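Local coordinates for lipoprotein (Colwellia psychrerythraea, PDB 3O0Y), which is of unknown function but is a putative lipoprotein of the DUF885 family, within a clan of metallopeptidase-like proteins, and may therefore be related to zinc peptidases, at residues K162-Y167 / Q240-Q245; H218-V223 / A248-V253; I323-G328 / G335-A340; Q327-G332 / D490-L495. All blocks are in the same frame, centred on the assembly; numbering follows the deposited sequence.

Interaction 1: K162-Y167 / Q240-Q245; sequences KEALDY and QSLITQ
Leu242 divides its two methyl branches between Ala164 and Leu165, and this forked contact is the heart of a near-parallel helix-helix packing between helix 161-172 and helix 236-268. The short segments run in the same direction at only 15°, with their axes 10.5 Å apart. Such spacing lets side chains meet at their ends while the backbones stay well separated. On Leu242, CB already points at the partner helix, and with CG beside the backbone N (chi1 -69°) the fork sends CD1 to Ala164 CB, 4.0 Å away. The other branch goes to Leu165, whose CB leaves its helix along the flank rather than at the partner; the methyl CD2 closes the gap. The two leucine side chains cross at about a right angle and touch methyl to methyl. Phe224 of helix 219-228 touches both Ala164 and Leu242, so three helices share this apolar patch in the all-helical part of the fold. Gln245 borders it with OE1, 4.3 Å from Leu165 CD2, and its NE2 donates weakly to Ser241 O and Ser241 OG in its own helix, while Leu165 CD2 comes to 3.9 Å from Leu242 CD2.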
loop_
_atom_site.group_PDB
_atom_site.type_symbol
_atom_site.label_atom_id
_atom_site.label_comp_id
_atom_site.label_asym_id
_atom_site.label_seq_id
_atom_site.Cartn_x
_atom_site.Cartn_y
_atom_site.Cartn_z
ATOM N N LYS A 162 -12.252 12.625 -26.044
ATOM C CA LYS A 162 -10.928 13.186 -25.632
ATOM C C LYS A 162 -10.239 12.255 -24.626
ATOM O O LYS A 162 -9.034 11.985 -24.750
ATOM C CB LYS A 162 -11.067 14.626 -25.081
ATOM C CG LYS A 162 -9.861 15.180 -24.422
ATOM C CD LYS A 162 -8.720 15.433 -25.393
ATOM C CE LYS A 162 -7.519 16.038 -24.617
ATOM N NZ LYS A 162 -6.414 16.328 -25.554
ATOM N N GLU A 163 -10.998 11.736 -23.670
ATOM C CA GLU A 163 -10.445 10.764 -22.702
ATOM C C GLU A 163 -10.035 9.453 -23.371
ATOM O O GLU A 163 -9.014 8.893 -23.042
ATOM C CB GLU A 163 -11.424 10.524 -21.587
ATOM C CG GLU A 163 -11.576 11.750 -20.654
ATOM C CD GLU A 163 -12.666 11.630 -19.591
ATOM O OE1 GLU A 163 -13.411 10.616 -19.479
ATOM O OE2 GLU A 163 -12.745 12.576 -18.787
ATOM N N ALA A 164 -10.774 8.987 -24.376
ATOM C CA ALA A 164 -10.332 7.795 -25.104
ATOM C C ALA A 164 -9.007 8.040 -25.779
ATOM O O ALA A 164 -8.141 7.176 -25.824
ATOM C CB ALA A 164 -11.369 7.416 -26.162
ATOM N N LEU A 165 -8.860 9.210 -26.344
ATOM C CA LEU A 165 -7.645 9.549 -27.060
ATOM C C LEU A 165 -6.472 9.698 -26.065
ATOM O O LEU A 165 -5.343 9.304 -26.364
ATOM C CB LEU A 165 -7.832 10.806 -27.888
ATOM C CG LEU A 165 -8.721 10.653 -29.160
ATOM C CD1 LEU A 165 -9.041 12.015 -29.780
ATOM C CD2 LEU A 165 -8.072 9.718 -30.202
ATOM N N ASP A 166 -6.720 10.209 -24.874
ATOM C CA ASP A 166 -5.643 10.188 -23.843
ATOM C C ASP A 166 -5.082 8.783 -23.492
ATOM O O ASP A 166 -3.853 8.585 -23.249
ATOM C CB ASP A 166 -6.111 10.813 -22.546
ATOM C CG ASP A 166 -6.391 12.324 -22.637
ATOM O OD1 ASP A 166 -5.938 12.983 -23.576
ATOM O OD2 ASP A 166 -7.137 12.837 -21.753
ATOM N N TYR A 167 -5.977 7.798 -23.503
ATOM C CA TYR A 167 -5.612 6.389 -23.257
ATOM C C TYR A 167 -4.735 5.867 -24.388
ATOM O O TYR A 167 -3.693 5.258 -24.147
ATOM C CB TYR A 167 -6.925 5.598 -23.107
ATOM C CG TYR A 167 -6.887 4.175 -22.676
ATOM C CD1 TYR A 167 -6.820 3.844 -21.336
ATOM C CD2 TYR A 167 -6.902 3.133 -23.615
ATOM C CE1 TYR A 167 -6.921 2.479 -20.910
ATOM C CE2 TYR A 167 -7.026 1.793 -23.200
ATOM C CZ TYR A 167 -6.969 1.480 -21.864
ATOM O OH TYR A 167 -7.043 0.172 -21.447
ATOM N N GLN A 240 -15.940 1.796 -32.621
ATOM C CA GLN A 240 -15.149 0.730 -33.269
ATOM C C GLN A 240 -13.814 1.247 -33.716
ATOM O O GLN A 240 -12.808 0.546 -33.591
ATOM C CB GLN A 240 -15.893 0.081 -34.481
ATOM C CG GLN A 240 -17.196 -0.680 -34.141
ATOM C CD GLN A 240 -18.049 -1.146 -35.406
ATOM O OE1 GLN A 240 -17.887 -0.638 -36.547
ATOM N NE2 GLN A 240 -18.966 -2.108 -35.179
ATOM N N SER A 241 -13.783 2.433 -34.300
ATOM C CA SER A 241 -12.514 3.000 -34.751
ATOM C C SER A 241 -11.539 3.212 -33.587
ATOM O O SER A 241 -10.334 2.960 -33.705
ATOM C CB SER A 241 -12.728 4.363 -35.399
ATOM O OG SER A 241 -11.471 4.984 -35.707
ATOM N N LEU A 242 -12.063 3.694 -32.478
ATOM C CA LEU A 242 -11.164 3.867 -31.291
ATOM C C LEU A 242 -10.633 2.506 -30.748
ATOM O O LEU A 242 -9.454 2.383 -30.430
ATOM C CB LEU A 242 -11.882 4.679 -30.230
ATOM C CG LEU A 242 -12.138 6.159 -30.545
ATOM C CD1 LEU A 242 -13.262 6.744 -29.674
ATOM C CD2 LEU A 242 -10.907 6.974 -30.378
ATOM N N ILE A 243 -11.475 1.481 -30.717
ATOM C CA ILE A 243 -11.063 0.155 -30.278
ATOM C C ILE A 243 -9.955 -0.370 -31.186
ATOM O O ILE A 243 -8.943 -0.903 -30.714
ATOM C CB ILE A 243 -12.282 -0.797 -30.238
ATOM C CG1 ILE A 243 -13.241 -0.375 -29.138
ATOM C CG2 ILE A 243 -11.866 -2.244 -30.048
ATOM C CD1 ILE A 243 -14.580 -0.988 -29.292
ATOM N N THR A 244 -10.095 -0.186 -32.498
ATOM C CA THR A 244 -9.036 -0.557 -33.429
ATOM C C THR A 244 -7.724 0.144 -33.160
ATOM O O THR A 244 -6.639 -0.469 -33.273
ATOM C CB THR A 244 -9.485 -0.310 -34.903
ATOM O OG1 THR A 244 -10.687 -1.053 -35.098
ATOM C CG2 THR A 244 -8.374 -0.736 -35.898
ATOM N N GLN A 245 -7.816 1.427 -32.832
ATOM C CA GLN A 245 -6.646 2.223 -32.480
ATOM C C GLN A 245 -5.957 1.709 -31.202
ATOM O O GLN A 245 -4.718 1.621 -31.140
ATOM C CB GLN A 245 -7.023 3.685 -32.322
ATOM C CG GLN A 245 -7.287 4.384 -33.646
ATOM C CD GLN A 245 -7.724 5.809 -33.424
ATOM O OE1 GLN A 245 -6.950 6.632 -32.921
ATOM N NE2 GLN A 245 -8.958 6.121 -33.829
#

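Interaction 2: H218-V223 / A248-V253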
loop_
_atom_site.group_PDB
_atom_site.type_symbol
_atom_site.label_atom_id
_atom_site.label_comp_id
_atom_site.label_asym_id
_atom_site.label_seq_id
_atom_site.Cartn_x
_atom_site.Cartn_y
_atom_site.Cartn_z
ATOM N N HIS A 218 -6.263 -8.518 -25.100
ATOM C CA HIS A 218 -5.545 -8.047 -23.932
ATOM C C HIS A 218 -6.492 -7.237 -23.025
ATOM O O HIS A 218 -7.412 -6.515 -23.501
ATOM C CB HIS A 218 -4.364 -7.194 -24.352
ATOM C CG HIS A 218 -3.375 -6.976 -23.253
ATOM N ND1 HIS A 218 -3.473 -5.918 -22.359
ATOM C CD2 HIS A 218 -2.280 -7.694 -22.895
ATOM C CE1 HIS A 218 -2.486 -6.026 -21.476
ATOM N NE2 HIS A 218 -1.748 -7.093 -21.774
ATOM N N PRO A 219 -6.217 -7.232 -21.692
ATOM C CA PRO A 219 -7.081 -6.388 -20.861
ATOM C C PRO A 219 -7.105 -4.922 -21.227
ATOM O O PRO A 219 -8.121 -4.256 -21.004
ATOM C CB PRO A 219 -6.520 -6.602 -19.462
ATOM C CG PRO A 219 -6.009 -7.988 -19.495
ATOM C CD PRO A 219 -5.455 -8.197 -20.854
ATOM N N PHE A 220 -6.017 -4.396 -21.739
ATOM C CA PHE A 220 -6.044 -2.989 -22.183
ATOM C C PHE A 220 -7.192 -2.762 -23.184
ATOM O O PHE A 220 -7.829 -1.712 -23.182
ATOM C CB PHE A 220 -4.725 -2.600 -22.845
ATOM C CG PHE A 220 -3.654 -2.024 -21.902
ATOM C CD1 PHE A 220 -3.917 -1.052 -20.981
ATOM C CD2 PHE A 220 -2.319 -2.445 -22.063
ATOM C CE1 PHE A 220 -2.880 -0.502 -20.199
ATOM C CE2 PHE A 220 -1.310 -1.912 -21.295
ATOM C CZ PHE A 220 -1.596 -0.942 -20.365
ATOM N N VAL A 221 -7.343 -3.694 -24.139
ATOM C CA VAL A 221 -8.471 -3.666 -25.123
ATOM C C VAL A 221 -9.832 -3.954 -24.483
ATOM O O VAL A 221 -10.802 -3.229 -24.706
ATOM C CB VAL A 221 -8.266 -4.675 -26.222
ATOM C CG1 VAL A 221 -9.431 -4.541 -27.252
ATOM C CG2 VAL A 221 -6.882 -4.475 -26.850
ATOM N N ASN A 222 -9.938 -5.033 -23.718
ATOM C CA ASN A 222 -11.225 -5.405 -23.142
ATOM C C ASN A 222 -11.807 -4.370 -22.158
ATOM O O ASN A 222 -13.020 -4.110 -22.143
ATOM C CB ASN A 222 -11.120 -6.815 -22.528
ATOM C CG ASN A 222 -10.982 -7.942 -23.583
ATOM O OD1 ASN A 222 -10.430 -9.015 -23.292
ATOM N ND2 ASN A 222 -11.510 -7.726 -24.744
ATOM N N VAL A 223 -10.946 -3.770 -21.325
ATOM C CA VAL A 223 -11.371 -2.678 -20.492
ATOM C C VAL A 223 -11.836 -1.517 -21.327
ATOM O O VAL A 223 -12.849 -0.908 -21.056
ATOM C CB VAL A 223 -10.195 -2.223 -19.567
ATOM C CG1 VAL A 223 -10.593 -0.889 -18.894
ATOM C CG2 VAL A 223 -9.877 -3.414 -18.568
ATOM N N ALA A 248 -4.210 -1.529 -32.088
ATOM C CA ALA A 248 -2.978 -1.195 -32.786
ATOM C C ALA A 248 -1.848 -0.792 -31.828
ATOM O O ALA A 248 -0.713 -1.268 -31.961
ATOM C CB ALA A 248 -3.207 -0.112 -33.809
ATOM N N LYS A 249 -2.126 0.077 -30.864
ATOM C CA LYS A 249 -1.060 0.413 -29.903
ATOM C C LYS A 249 -0.608 -0.787 -29.093
ATOM O O LYS A 249 0.578 -0.919 -28.774
ATOM C CB LYS A 249 -1.480 1.532 -28.962
ATOM C CG LYS A 249 -1.832 2.855 -29.616
ATOM C CD LYS A 249 -0.690 3.432 -30.371
ATOM C CE LYS A 249 -1.042 4.824 -30.903
ATOM N NZ LYS A 249 0.039 5.342 -31.760
ATOM N N VAL A 250 -1.540 -1.611 -28.681
ATOM C CA VAL A 250 -1.214 -2.755 -27.809
ATOM C C VAL A 250 -0.304 -3.688 -28.613
ATOM O O VAL A 250 0.754 -4.136 -28.117
ATOM C CB VAL A 250 -2.453 -3.469 -27.300
ATOM C CG1 VAL A 250 -2.118 -4.835 -26.619
ATOM C CG2 VAL A 250 -3.266 -2.583 -26.309
ATOM N N SER A 251 -0.697 -3.978 -29.862
ATOM C CA SER A 251 0.046 -4.896 -30.714
ATOM C C SER A 251 1.368 -4.347 -31.121
ATOM O O SER A 251 2.393 -5.054 -31.137
ATOM C CB SER A 251 -0.771 -5.198 -31.991
ATOM O OG SER A 251 -0.028 -6.050 -32.828
ATOM N N GLN A 252 1.376 -3.095 -31.520
ATOM C CA GLN A 252 2.569 -2.536 -32.119
ATOM C C GLN A 252 3.563 -1.888 -31.155
ATOM O O GLN A 252 4.777 -1.774 -31.485
ATOM C CB GLN A 252 2.174 -1.521 -33.168
ATOM C CG GLN A 252 1.346 -2.154 -34.302
ATOM C CD GLN A 252 0.672 -1.120 -35.195
ATOM O OE1 GLN A 252 1.075 0.043 -35.243
ATOM N NE2 GLN A 252 -0.352 -1.564 -35.946
ATOM N N VAL A 253 3.040 -1.411 -30.018
ATOM C CA VAL A 253 3.877 -0.654 -29.092
ATOM C C VAL A 253 3.997 -1.420 -27.744
ATOM O O VAL A 253 5.114 -1.739 -27.327
ATOM C CB VAL A 253 3.403 0.747 -28.905
ATOM C CG1 VAL A 253 4.408 1.505 -28.045
ATOM C CG2 VAL A 253 3.295 1.481 -30.311
#
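With CG1 anti to the backbone N (chi1 169°), the two methyls of Val250 diverge, CG1 to His218 and CG2 to Phe220 and Val221 at the start of the opposing helix. His218 has its CG anti to the backbone N as well (chi1 -165°), which swings the imidazole back over the beginning of helix 219-228. Val250 CG1 rests 4.0 Å from His218 CB, and the two side chains cross obliquely. CG2 goes to the helix itself, 3.8 Å from Phe220 CB and 4.1 Å from Val221 CG2. His218 is the N-cap of its helix: Phe220 N donates to His218 ND1 over 3.0 Å in a nearly straight bond (169°), with the donor tilted out of the ring plane. Pro219 CD lies over one face of the same ring, and Phe210 also meets it. The long helix 236-268 thus packs one buried valine into the first turn of helix 219-228, whose Phe220 also leans on helix 144-154. Chemically the division is clear: the helices are held across these segments by apolar contacts, and the polar work is done inside the cap. An accepting ND1 is consistent with a neutral imidazole that carries its proton on NE2.

Interaction 3: I323-G328 / G335-A340; sequences ILLAQG and GERMVA
Leu324 is the first residue of 323-328 to reach the other segment, and it packs on Arg337 from CB to the guanidinium. Its CB sits 3.6 Å from Arg337 NH1, and its CD1 hangs over one face of the guanidinium, 3.9 Å above the plane and displaced toward the rim. The arginine chain bends at chi3 (-74°), which folds the charged group back over the leucine. CD2 of Leu324 touches Arg337 CB and also reaches Met338 SD at 4.4 Å. Leu325 directs its CB bond away, yet its CD2 still comes within 4.3 Å of Arg337 NH1. Further on, Gly328 takes positive phi (96°), and the chain turns back in a Schellman motif that ends helix 302-326, with Tyr329 N bonded to Leu324 O and Gly328 N to Leu325 O (2.9 Å). Three hydrogen bonds grip the buried guanidinium: NH2 donates to Asn321 OD1, NH1 to Tyr329 O and NE to Thr333 O. They fix the plane on which the leucine lies and tie the arginine to both the preceding helix and the turn. A Schellman-terminated helix, a short loop and a second helix whose arginine grips the loop's carbonyls together make a tight connection between two consecutive helices.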
loop_
_atom_site.group_PDB
_atom_site.type_symbol
_atom_site.label_atom_id
_atom_site.label_comp_id
_atom_site.label_asym_id
_atom_site.label_seq_id
_atom_site.Cartn_x
_atom_site.Cartn_y
_atom_site.Cartn_z
ATOM N N ILE A 323 -8.366 -19.050 24.100
ATOM C CA ILE A 323 -9.666 -19.015 23.464
ATOM C C ILE A 323 -9.958 -20.354 22.813
ATOM O O ILE A 323 -11.077 -20.854 22.908
ATOM C CB ILE A 323 -9.733 -17.819 22.499
ATOM C CG1 ILE A 323 -9.539 -16.497 23.242
ATOM C CG2 ILE A 323 -10.957 -17.848 21.573
ATOM C CD1 ILE A 323 -9.230 -15.335 22.311
ATOM N N LEU A 324 -8.965 -20.916 22.088
ATOM C CA LEU A 324 -9.090 -22.225 21.497
ATOM C C LEU A 324 -9.470 -23.313 22.487
ATOM O O LEU A 324 -10.376 -24.106 22.232
ATOM C CB LEU A 324 -7.835 -22.617 20.673
ATOM C CG LEU A 324 -7.709 -21.896 19.329
ATOM C CD1 LEU A 324 -6.249 -21.845 18.916
ATOM C CD2 LEU A 324 -8.639 -22.543 18.229
ATOM N N LEU A 325 -8.758 -23.379 23.608
ATOM C CA LEU A 325 -9.022 -24.358 24.610
ATOM C C LEU A 325 -10.471 -24.261 25.062
ATOM O O LEU A 325 -11.151 -25.297 25.208
ATOM C CB LEU A 325 -8.139 -24.104 25.864
ATOM C CG LEU A 325 -6.692 -24.515 25.665
ATOM C CD1 LEU A 325 -5.886 -24.136 26.912
ATOM C CD2 LEU A 325 -6.524 -25.950 25.439
ATOM N N ALA A 326 -10.969 -23.026 25.243
ATOM C CA ALA A 326 -12.286 -22.818 25.737
ATOM C C ALA A 326 -13.366 -23.306 24.736
ATOM O O ALA A 326 -14.519 -23.580 25.123
ATOM C CB ALA A 326 -12.532 -21.331 26.106
ATOM N N GLN A 327 -13.021 -23.349 23.476
ATOM C CA GLN A 327 -13.893 -23.903 22.422
ATOM C C GLN A 327 -13.735 -25.385 22.230
ATOM O O GLN A 327 -14.443 -25.981 21.396
ATOM C CB GLN A 327 -13.645 -23.202 21.070
ATOM C CG GLN A 327 -14.008 -21.730 21.053
ATOM C CD GLN A 327 -15.410 -21.510 21.518
ATOM O OE1 GLN A 327 -16.346 -22.110 20.991
ATOM N NE2 GLN A 327 -15.564 -20.573 22.400
ATOM N N GLY A 328 -12.783 -26.007 22.953
ATOM C CA GLY A 328 -12.587 -27.443 22.873
ATOM C C GLY A 328 -11.482 -27.899 21.909
ATOM O O GLY A 328 -11.398 -29.092 21.578
ATOM N N GLY A 335 -1.300 -22.709 15.213
ATOM C CA GLY A 335 -1.388 -22.805 13.808
ATOM C C GLY A 335 -2.091 -24.035 13.276
ATOM O O GLY A 335 -2.934 -23.937 12.374
ATOM N N GLU A 336 -1.779 -25.182 13.862
ATOM C CA GLU A 336 -2.427 -26.409 13.486
ATOM C C GLU A 336 -3.902 -26.315 13.711
ATOM O O GLU A 336 -4.682 -26.840 12.916
ATOM C CB GLU A 336 -1.836 -27.570 14.285
ATOM C CG GLU A 336 -0.501 -27.975 13.613
ATOM C CD GLU A 336 0.432 -28.782 14.489
ATOM O OE1 GLU A 336 0.203 -28.947 15.710
ATOM O OE2 GLU A 336 1.505 -29.162 13.950
ATOM N N ARG A 337 -4.264 -25.707 14.836
ATOM C CA ARG A 337 -5.679 -25.603 15.179
ATOM C C ARG A 337 -6.426 -24.678 14.202
ATOM O O ARG A 337 -7.569 -24.971 13.770
ATOM C CB ARG A 337 -5.870 -25.201 16.652
ATOM C CG ARG A 337 -5.743 -26.429 17.563
ATOM C CD ARG A 337 -5.752 -26.117 19.019
ATOM N NE ARG A 337 -4.468 -25.530 19.414
ATOM C CZ ARG A 337 -4.210 -24.932 20.588
ATOM N NH1 ARG A 337 -5.141 -24.810 21.518
ATOM N NH2 ARG A 337 -2.972 -24.436 20.854
ATOM N N MET A 338 -5.795 -23.574 13.811
ATOM C CA MET A 338 -6.406 -22.686 12.848
ATOM C C MET A 338 -6.549 -23.332 11.458
ATOM O O MET A 338 -7.568 -23.149 10.765
ATOM C CB MET A 338 -5.633 -21.377 12.767
ATOM C CG MET A 338 -5.630 -20.546 14.084
ATOM S SD MET A 338 -7.233 -20.109 14.786
ATOM C CE MET A 338 -7.929 -19.154 13.402
ATOM N N VAL A 339 -5.563 -24.132 11.076
ATOM C CA VAL A 339 -5.695 -24.946 9.837
ATOM C C VAL A 339 -6.865 -25.897 9.885
ATOM O O VAL A 339 -7.623 -25.991 8.930
ATOM C CB VAL A 339 -4.388 -25.695 9.584
ATOM C CG1 VAL A 339 -4.627 -26.754 8.537
ATOM C CG2 VAL A 339 -3.274 -24.708 9.215
ATOM N N ALA A 340 -7.056 -26.568 11.028
ATOM C CA ALA A 340 -8.157 -27.476 11.234
ATOM C C ALA A 340 -9.500 -26.732 11.137
ATOM O O ALA A 340 -10.416 -27.210 10.471
ATOM C CB ALA A 340 -8.079 -28.167 12.667
#

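Interaction 4: Q327-G332 / D490-L495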
loop_
_atom_site.group_PDB
_atom_site.type_symbol
_atom_site.label_atom_id
_atom_site.label_comp_id
_atom_site.label_asym_id
_atom_site.label_seq_id
_atom_site.Cartn_x
_atom_site.Cartn_y
_atom_site.Cartn_z
ATOM N N GLN A 327 -13.021 -23.349 23.476
ATOM C CA GLN A 327 -13.893 -23.903 22.422
ATOM C C GLN A 327 -13.735 -25.385 22.230
ATOM O O GLN A 327 -14.443 -25.981 21.396
ATOM C CB GLN A 327 -13.645 -23.202 21.070
ATOM C CG GLN A 327 -14.008 -21.730 21.053
ATOM C CD GLN A 327 -15.410 -21.510 21.518
ATOM O OE1 GLN A 327 -16.346 -22.110 20.991
ATOM N NE2 GLN A 327 -15.564 -20.573 22.400
ATOM N N GLY A 328 -12.783 -26.007 22.953
ATOM C CA GLY A 328 -12.587 -27.443 22.873
ATOM C C GLY A 328 -11.482 -27.899 21.909
ATOM O O GLY A 328 -11.398 -29.092 21.578
ATOM N N TYR A 329 -10.682 -26.954 21.463
ATOM C CA TYR A 329 -9.583 -27.193 20.519
ATOM C C TYR A 329 -8.290 -27.185 21.293
ATOM O O TYR A 329 -7.754 -26.127 21.563
ATOM C CB TYR A 329 -9.591 -26.164 19.411
ATOM C CG TYR A 329 -10.694 -26.392 18.416
ATOM C CD1 TYR A 329 -10.427 -26.995 17.184
ATOM C CD2 TYR A 329 -12.020 -26.069 18.722
ATOM C CE1 TYR A 329 -11.477 -27.263 16.285
ATOM C CE2 TYR A 329 -13.052 -26.360 17.843
ATOM C CZ TYR A 329 -12.790 -26.898 16.627
ATOM O OH TYR A 329 -13.826 -27.225 15.726
ATOM N N THR A 330 -7.834 -28.384 21.697
ATOM C CA THR A 330 -6.852 -28.489 22.733
ATOM C C THR A 330 -5.569 -29.195 22.224
ATOM O O THR A 330 -4.595 -29.254 22.959
ATOM C CB THR A 330 -7.345 -29.297 23.944
ATOM O OG1 THR A 330 -7.348 -30.652 23.572
ATOM C CG2 THR A 330 -8.779 -28.914 24.337
ATOM N N LYS A 331 -5.575 -29.696 21.012
ATOM C CA LYS A 331 -4.421 -30.486 20.477
ATOM C C LYS A 331 -3.657 -29.679 19.436
ATOM O O LYS A 331 -4.240 -29.122 18.492
ATOM C CB LYS A 331 -4.920 -31.823 19.854
ATOM C CG LYS A 331 -6.196 -32.512 20.506
ATOM C CD LYS A 331 -6.825 -33.849 19.735
ATOM C CE LYS A 331 -8.433 -33.882 19.487
ATOM N NZ LYS A 331 -9.464 -33.995 20.656
ATOM N N GLY A 332 -2.344 -29.648 19.598
ATOM C CA GLY A 332 -1.440 -29.136 18.568
ATOM C C GLY A 332 -1.174 -27.642 18.761
ATOM O O GLY A 332 -1.681 -26.985 19.724
ATOM N N ASP A 490 -19.007 -14.180 19.193
ATOM C CA ASP A 490 -18.254 -14.553 17.999
ATOM C C ASP A 490 -16.807 -14.922 18.272
ATOM O O ASP A 490 -15.871 -14.249 17.817
ATOM C CB ASP A 490 -18.381 -13.496 16.901
ATOM C CG ASP A 490 -17.789 -13.922 15.542
ATOM O OD1 ASP A 490 -17.491 -15.116 15.295
ATOM O OD2 ASP A 490 -17.637 -13.021 14.679
ATOM N N PRO A 491 -16.602 -16.011 19.032
ATOM C CA PRO A 491 -15.233 -16.389 19.403
ATOM C C PRO A 491 -14.349 -16.780 18.240
ATOM O O PRO A 491 -13.136 -16.474 18.254
ATOM C CB PRO A 491 -15.431 -17.612 20.337
ATOM C CG PRO A 491 -16.820 -18.109 20.034
ATOM C CD PRO A 491 -17.610 -16.871 19.694
ATOM N N PHE A 492 -14.915 -17.362 17.210
ATOM C CA PHE A 492 -14.074 -17.726 16.055
ATOM C C PHE A 492 -13.675 -16.527 15.230
ATOM O O PHE A 492 -12.528 -16.459 14.779
ATOM C CB PHE A 492 -14.692 -18.848 15.249
ATOM C CG PHE A 492 -14.833 -20.131 16.042
ATOM C CD1 PHE A 492 -13.767 -20.907 16.300
ATOM C CD2 PHE A 492 -16.049 -20.498 16.577
ATOM C CE1 PHE A 492 -13.872 -22.095 17.019
ATOM C CE2 PHE A 492 -16.172 -21.670 17.336
ATOM C CZ PHE A 492 -15.072 -22.457 17.569
ATOM N N GLY A 493 -14.575 -15.548 15.059
ATOM C CA GLY A 493 -14.161 -14.283 14.427
ATOM C C GLY A 493 -13.078 -13.581 15.203
ATOM O O GLY A 493 -12.177 -12.977 14.646
ATOM N N ASP A 494 -13.155 -13.654 16.537
ATOM C CA ASP A 494 -12.118 -13.094 17.381
ATOM C C ASP A 494 -10.799 -13.771 17.145
ATOM O O ASP A 494 -9.772 -13.134 17.012
ATOM C CB ASP A 494 -12.537 -13.209 18.861
ATOM C CG ASP A 494 -11.697 -12.377 19.792
ATOM O OD1 ASP A 494 -11.151 -11.322 19.380
ATOM O OD2 ASP A 494 -11.620 -12.762 21.018
ATOM N N LEU A 495 -10.814 -15.072 17.040
ATOM C CA LEU A 495 -9.596 -15.776 16.618
ATOM C C LEU A 495 -9.064 -15.381 15.278
ATOM O O LEU A 495 -7.828 -15.297 15.109
ATOM C CB LEU A 495 -9.819 -17.298 16.667
ATOM C CG LEU A 495 -9.913 -17.990 18.024
ATOM C CD1 LEU A 495 -10.458 -19.441 17.933
ATOM C CD2 LEU A 495 -8.486 -18.000 18.709
#
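The first turn of helix 491-515, capped by Asp490, meets the loop that follows helix 302-326 through Pro491 and Phe492 on one side and Gln327 and Tyr329 on the other. It is a surface contact of mixed character. Gln327 bends at chi2 (-53°), and this puts its amide against both residues at once: NE2 lies 3.6 Å from Pro491 CB, while OE1 is 3.7 Å from Phe492 CZ. The amide and ring planes stand 76° apart, and the aliphatic CG of Gln327 also reaches Phe492 CZ. Gln327 and Pro491 cross at about a right angle. Tyr329 adds a second contact, its CE2 approaching the edge of the Phe492 ring near its plane, 4.4 Å from CZ. Around these, Arg346 makes a cation-pi contact with Phe492, and Tyr329 OH is bonded to Glu344 OE2, with a buffer molecule as a weak second partner. The helix start is held by its own cap. Asp490 OD2 pairs with Lys433 NZ, and Asp490 OD1 accepts from Gly493 N at 3.0 Å, the donor coming from above the carboxylate plane.

The four contacts form two pairs. Interactions 1 and 2 both use helix 236-268, with centres 11 Å apart, and Tyr167 OH probably donates to Phe220 O (2.7 Å) between them, so helices 161-172, 219-228 and 236-268 act as one cluster. Interactions 3 and 4 share Gln327 and Gly328 and lie only 4 Å apart between centres; Tyr329 joins them, its N meeting Leu324 O at 3.0 Å and its O meeting Arg337 NH1 at 2.9 Å. The pairs stand 49 to 55 Å apart, centre to centre. Small molecules, probably from the crystallisation liquor, lie beside interaction 4, where Tyr329 is about 3 Å from the buffer molecule, side chain to ligand.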